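Local structure of ORF10 (Moritella marina, 6RIW) at residues A[668-673]-A[844-849]; A[138-143]-A[510-515]. The protein probably catalyses, with its ketosynthase–chain length factor didomain, the condensations that lengthen acyl chains during polyunsaturated fatty acid synthesis. All coordinates share one frame; numbering follows the deposited sequence.

How the interactions relate
Interaction 1 is a core contact and interaction 2 lies nearer the surface; their centres are 37 Å apart and they share no helix. Interaction 1 joins two helices within the second ketosynthase-like region, whereas interaction 2 links a helix of the first region to the start of a helix of the second and so lies across the junction of the two regions. The chemistry follows the location. Residues 668-673 and 844-849 meet through methyl groups and a tyrosine edge, with no direct hydrogen bond across. Residues 138-143 and 510-515 meet through a cluster of amide side chains and a water, with a small valine contact beneath.

Interaction 1: residues A[668-673]-A[844-849]; sequences SVYRCV and ASIIKT
Val669, Tyr670 and Val673 pack against Ile846 in a buried, mostly apolar helix-helix contact between helix 668-682 and helix 841-854 of the second ketosynthase-like region. The two segments run at 67° to each other, with their axes 11.1 Å apart at closest approach, and the isoleucine, two valines and the tyrosine ring meet between them. Ile846 does most of this. Its CG1 lies beside the backbone N (chi1 -76°), and the chain then extends to push CD1 between three partners. Val669 meets it tip to tip, CG1 to CD1 at 3.9 Å, and Val673, one turn further on, offers CG2 in the same manner, 3.9 Å from that CD1. Tyr670 passes alongside in the opposite direction and presents its ring edge, with CE1 3.8 Å from Ile846 CD1. The isoleucine therefore touches the rim of the ring, near its plane, and not a face. The phenol reaches on to Ser845, where Tyr670 OH lies 3.5 Å from Ser845 CB. A water sits 2.7 Å from Tyr670 OH, in the plane of the ring, and has a weak link to Ser845 OG. One turn along, Thr849 OG1 bonds back to Ser845 O at 2.8 Å, from the face opposite that used by Thr849 N. Tyr670 also touches Ile868, Ala878 and Leu880, while Val669 rests on Ala581. Helices placed between strands in this way are consistent with the central helical layer of the thiolase fold. With no direct hydrogen bond between the segments, cohesion here depends chiefly on the fit of methyl groups, and the phenol oxygen is served by water.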
loop_
_atom_site.group_PDB
_atom_site.type_symbol
_atom_site.label_atom_id
_atom_site.label_comp_id
_atom_site.label_asym_id
_atom_site.label_seq_id
_atom_site.Cartn_x
_atom_site.Cartn_y
_atom_site.Cartn_z
ATOM N N SER A 668 -8.627 -1.108 -7.759
ATOM C CA SER A 668 -7.916 -1.987 -6.831
ATOM C C SER A 668 -8.530 -3.390 -6.767
ATOM O O SER A 668 -7.815 -4.397 -6.830
ATOM C CB SER A 668 -7.917 -1.368 -5.431
ATOM O OG SER A 668 -7.159 -0.166 -5.379
ATOM N N VAL A 669 -9.853 -3.477 -6.604
ATOM C CA VAL A 669 -10.492 -4.785 -6.451
ATOM C C VAL A 669 -10.380 -5.605 -7.731
ATOM O O VAL A 669 -10.153 -6.821 -7.684
ATOM C CB VAL A 669 -11.961 -4.626 -6.021
ATOM C CG1 VAL A 669 -12.700 -5.994 -6.123
ATOM C CG2 VAL A 669 -12.051 -4.097 -4.585
ATOM N N TYR A 670 -10.543 -4.971 -8.897
ATOM C CA TYR A 670 -10.443 -5.732 -10.141
ATOM C C TYR A 670 -9.017 -6.223 -10.394
ATOM O O TYR A 670 -8.832 -7.324 -10.922
ATOM C CB TYR A 670 -10.977 -4.879 -11.310
ATOM C CG TYR A 670 -12.410 -4.398 -11.100
ATOM C CD1 TYR A 670 -13.335 -5.183 -10.431
ATOM C CD2 TYR A 670 -12.828 -3.148 -11.554
ATOM C CE1 TYR A 670 -14.653 -4.749 -10.223
ATOM C CE2 TYR A 670 -14.147 -2.705 -11.350
ATOM C CZ TYR A 670 -15.045 -3.513 -10.694
ATOM O OH TYR A 670 -16.344 -3.067 -10.498
ATOM N N ARG A 671 -7.993 -5.457 -9.997
ATOM C CA ARG A 671 -6.639 -6.007 -10.057
ATOM C C ARG A 671 -6.459 -7.190 -9.100
ATOM O O ARG A 671 -5.681 -8.105 -9.399
ATOM C CB ARG A 671 -5.591 -4.928 -9.768
ATOM C CG ARG A 671 -5.492 -3.829 -10.851
ATOM C CD ARG A 671 -4.894 -4.330 -12.183
ATOM N NE ARG A 671 -4.778 -3.235 -13.158
ATOM C CZ ARG A 671 -4.480 -3.405 -14.449
ATOM N NH1 ARG A 671 -4.391 -2.347 -15.255
ATOM N NH2 ARG A 671 -4.261 -4.630 -14.937
ATOM N N CYS A 672 -7.141 -7.188 -7.948
ATOM C CA CYS A 672 -7.095 -8.352 -7.054
ATOM C C CYS A 672 -7.730 -9.572 -7.698
ATOM O O CYS A 672 -7.263 -10.706 -7.506
ATOM C CB CYS A 672 -7.820 -8.054 -5.737
ATOM S SG CYS A 672 -6.938 -6.935 -4.626
ATOM N N VAL A 673 -8.843 -9.380 -8.404
ATOM C CA VAL A 673 -9.470 -10.511 -9.092
ATOM C C VAL A 673 -8.492 -11.122 -10.093
ATOM O O VAL A 673 -8.316 -12.346 -10.161
ATOM C CB VAL A 673 -10.776 -10.049 -9.761
ATOM C CG1 VAL A 673 -11.370 -11.157 -10.635
ATOM C CG2 VAL A 673 -11.790 -9.567 -8.693
ATOM N N ALA A 844 -18.147 -3.322 -4.063
ATOM C CA ALA A 844 -19.578 -3.033 -4.056
ATOM C C ALA A 844 -20.256 -3.512 -5.338
ATOM O O ALA A 844 -21.342 -4.106 -5.287
ATOM C CB ALA A 844 -19.827 -1.528 -3.870
ATOM N N SER A 845 -19.645 -3.245 -6.495
ATOM C CA SER A 845 -20.247 -3.660 -7.768
ATOM C C SER A 845 -20.296 -5.176 -7.903
ATOM O O SER A 845 -21.286 -5.730 -8.403
ATOM C CB SER A 845 -19.460 -3.088 -8.941
ATOM O OG SER A 845 -19.428 -1.680 -8.892
ATOM N N ILE A 846 -19.205 -5.853 -7.540
ATOM C CA ILE A 846 -19.172 -7.314 -7.655
ATOM C C ILE A 846 -20.218 -7.937 -6.746
ATOM O O ILE A 846 -20.952 -8.855 -7.147
ATOM C CB ILE A 846 -17.761 -7.842 -7.342
ATOM C CG1 ILE A 846 -16.830 -7.571 -8.533
ATOM C CG2 ILE A 846 -17.809 -9.361 -7.014
ATOM C CD1 ILE A 846 -15.333 -7.911 -8.264
ATOM N N ILE A 847 -20.334 -7.438 -5.516
ATOM C CA ILE A 847 -21.254 -8.070 -4.571
ATOM C C ILE A 847 -22.713 -7.814 -4.959
ATOM O O ILE A 847 -23.546 -8.734 -4.897
ATOM C CB ILE A 847 -20.949 -7.610 -3.139
ATOM C CG1 ILE A 847 -19.611 -8.242 -2.714
ATOM C CG2 ILE A 847 -22.108 -8.012 -2.165
ATOM C CD1 ILE A 847 -19.217 -7.934 -1.277
ATOM N N LYS A 848 -23.055 -6.576 -5.362
ATOM C CA LYS A 848 -24.393 -6.337 -5.911
ATOM C C LYS A 848 -24.704 -7.326 -7.034
ATOM O O LYS A 848 -25.782 -7.942 -7.069
ATOM C CB LYS A 848 -24.526 -4.913 -6.456
ATOM C CG LYS A 848 -25.813 -4.725 -7.289
ATOM C CD LYS A 848 -25.917 -3.342 -7.946
ATOM C CE LYS A 848 -27.010 -3.286 -9.025
ATOM N NZ LYS A 848 -27.031 -1.967 -9.723
ATOM N N THR A 849 -23.775 -7.446 -7.980
ATOM C CA THR A 849 -23.986 -8.285 -9.157
ATOM C C THR A 849 -24.088 -9.753 -8.770
ATOM O O THR A 849 -24.973 -10.475 -9.257
ATOM C CB THR A 849 -22.849 -8.062 -10.149
ATOM O OG1 THR A 849 -22.813 -6.682 -10.545
ATOM C CG2 THR A 849 -23.003 -8.940 -11.391
HETATM O O HOH W 1 -17.376 -0.751 -11.382
#

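Interaction 2: residues A[138-143]-A[510-515]; sequences HQVVDN and ESNANV
Asn143 OD1 is gripped by three donors: the side-chain amides of Asn512 and Asn514, and a water. Asn512 ND2 and Asn514 ND2 each donate to it at 3.0 Å, reaching the oxygen from opposite faces of its carbonyl plane. The amide planes of Asn143 and Asn512 are near parallel, 21° apart, whereas that of Asn514 is turned 76° from Asn143. The water donates to Asn143 OD1 and accepts from Asn514 N. Asn143 ND2 donates to Gln139 OE1 at 3.0 Å from above the Gln139 carbonyl plane, a bond that agrees with this orientation of the Asn143 amide. Asn512 is also the N-cap: chi1 of -172° swings its amide back over the helix start, where OD1 takes Val515 N in the carbonyl plane, on a lone pair, at 2.9 Å. Replacing Asn143 by an alanine would probably rob both asparagine amides and the water of their shared acceptor and let the Asn514 amide turn, while Asn512 would keep its cap bond. Beneath the amides, Val140 CG2 meets Val515 CG2 at 4.0 Å. Helix 129-148 thus receives the first turn of helix 513-519 on one flank, while Val140 also touches helix 917-922 and Val141 packs on helix 614-628.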
loop_
_atom_site.group_PDB
_atom_site.type_symbol
_atom_site.label_atom_id
_atom_site.label_comp_id
_atom_site.label_asym_id
_atom_site.label_seq_id
_atom_site.Cartn_x
_atom_site.Cartn_y
_atom_site.Cartn_z
ATOM N N HIS A 138 -5.373 22.306 11.343
ATOM C CA HIS A 138 -4.698 23.427 11.991
ATOM C C HIS A 138 -5.504 24.713 11.897
ATOM O O HIS A 138 -5.414 25.555 12.798
ATOM C CB HIS A 138 -3.275 23.566 11.415
ATOM C CG HIS A 138 -2.401 22.396 11.760
ATOM N ND1 HIS A 138 -1.325 21.997 10.991
ATOM C CD2 HIS A 138 -2.472 21.518 12.792
ATOM C CE1 HIS A 138 -0.760 20.937 11.552
ATOM N NE2 HIS A 138 -1.441 20.627 12.644
ATOM N N GLN A 139 -6.364 24.857 10.885
ATOM C CA GLN A 139 -7.303 25.974 10.926
ATOM C C GLN A 139 -8.241 25.834 12.115
ATOM O O GLN A 139 -8.560 26.824 12.789
ATOM C CB GLN A 139 -8.115 26.068 9.625
ATOM C CG GLN A 139 -9.075 27.302 9.594
ATOM C CD GLN A 139 -8.325 28.628 9.461
ATOM O OE1 GLN A 139 -8.732 29.662 10.018
ATOM N NE2 GLN A 139 -7.220 28.600 8.733
ATOM N N VAL A 140 -8.717 24.611 12.373
ATOM C CA VAL A 140 -9.625 24.414 13.496
ATOM C C VAL A 140 -8.896 24.668 14.813
ATOM O O VAL A 140 -9.429 25.346 15.695
ATOM C CB VAL A 140 -10.258 23.010 13.454
ATOM C CG1 VAL A 140 -11.198 22.812 14.657
ATOM C CG2 VAL A 140 -11.026 22.813 12.153
ATOM N N VAL A 141 -7.661 24.171 14.951
ATOM C CA VAL A 141 -6.870 24.461 16.155
ATOM C C VAL A 141 -6.665 25.960 16.303
ATOM O O VAL A 141 -6.858 26.525 17.387
ATOM C CB VAL A 141 -5.518 23.725 16.129
ATOM C CG1 VAL A 141 -4.598 24.228 17.295
ATOM C CG2 VAL A 141 -5.696 22.210 16.241
ATOM N N ASP A 142 -6.272 26.630 15.212
ATOM C CA ASP A 142 -6.088 28.081 15.245
ATOM C C ASP A 142 -7.326 28.793 15.769
ATOM O O ASP A 142 -7.238 29.653 16.661
ATOM C CB ASP A 142 -5.749 28.605 13.848
ATOM C CG ASP A 142 -5.757 30.134 13.773
ATOM O OD1 ASP A 142 -6.853 30.732 13.631
ATOM O OD2 ASP A 142 -4.658 30.742 13.845
ATOM N N ASN A 143 -8.497 28.478 15.201
ATOM C CA ASN A 143 -9.700 29.206 15.580
ATOM C C ASN A 143 -10.111 28.910 17.017
ATOM O O ASN A 143 -10.634 29.799 17.700
ATOM C CB ASN A 143 -10.847 28.878 14.640
ATOM C CG ASN A 143 -10.580 29.289 13.204
ATOM O OD1 ASN A 143 -11.392 29.010 12.323
ATOM N ND2 ASN A 143 -9.431 29.933 12.953
ATOM N N GLU A 510 -16.844 20.108 10.273
ATOM C CA GLU A 510 -17.866 20.735 9.433
ATOM C C GLU A 510 -18.464 21.985 10.072
ATOM O O GLU A 510 -19.153 22.750 9.379
ATOM C CB GLU A 510 -18.992 19.729 9.124
ATOM C CG GLU A 510 -20.031 19.596 10.225
ATOM C CD GLU A 510 -19.654 18.580 11.301
ATOM O OE1 GLU A 510 -18.481 18.141 11.389
ATOM O OE2 GLU A 510 -20.557 18.210 12.081
ATOM N N SER A 511 -18.223 22.203 11.365
ATOM C CA SER A 511 -18.708 23.399 12.044
ATOM C C SER A 511 -17.775 24.586 11.882
ATOM O O SER A 511 -18.119 25.697 12.303
ATOM C CB SER A 511 -18.907 23.119 13.537
ATOM O OG SER A 511 -17.676 23.204 14.242
ATOM N N ASN A 512 -16.609 24.389 11.292
ATOM C CA ASN A 512 -15.656 25.475 11.138
ATOM C C ASN A 512 -15.948 26.205 9.830
ATOM O O ASN A 512 -15.784 25.647 8.739
ATOM C CB ASN A 512 -14.230 24.944 11.183
ATOM C CG ASN A 512 -13.220 26.061 11.228
ATOM O OD1 ASN A 512 -12.922 26.663 10.207
ATOM N ND2 ASN A 512 -12.728 26.376 12.427
ATOM N N ALA A 513 -16.355 27.470 9.940
ATOM C CA ALA A 513 -16.761 28.218 8.764
ATOM C C ALA A 513 -15.594 28.459 7.821
ATOM O O ALA A 513 -15.792 28.498 6.605
ATOM C CB ALA A 513 -17.389 29.552 9.191
ATOM N N ASN A 514 -14.379 28.636 8.354
ATOM C CA ASN A 514 -13.230 28.880 7.487
ATOM C C ASN A 514 -12.866 27.633 6.678
ATOM O O ASN A 514 -12.600 27.719 5.477
ATOM C CB ASN A 514 -12.034 29.346 8.316
ATOM C CG ASN A 514 -12.222 30.758 8.880
ATOM O OD1 ASN A 514 -12.730 31.640 8.199
ATOM N ND2 ASN A 514 -11.829 30.962 10.138
ATOM N N VAL A 515 -12.844 26.466 7.320
ATOM C CA VAL A 515 -12.618 25.216 6.586
ATOM C C VAL A 515 -13.680 25.027 5.505
ATOM O O VAL A 515 -13.372 24.728 4.344
ATOM C CB VAL A 515 -12.593 24.030 7.565
ATOM C CG1 VAL A 515 -12.745 22.691 6.799
ATOM C CG2 VAL A 515 -11.293 24.067 8.385
HETATM O O HOH W 2 -13.993 29.556 11.286
#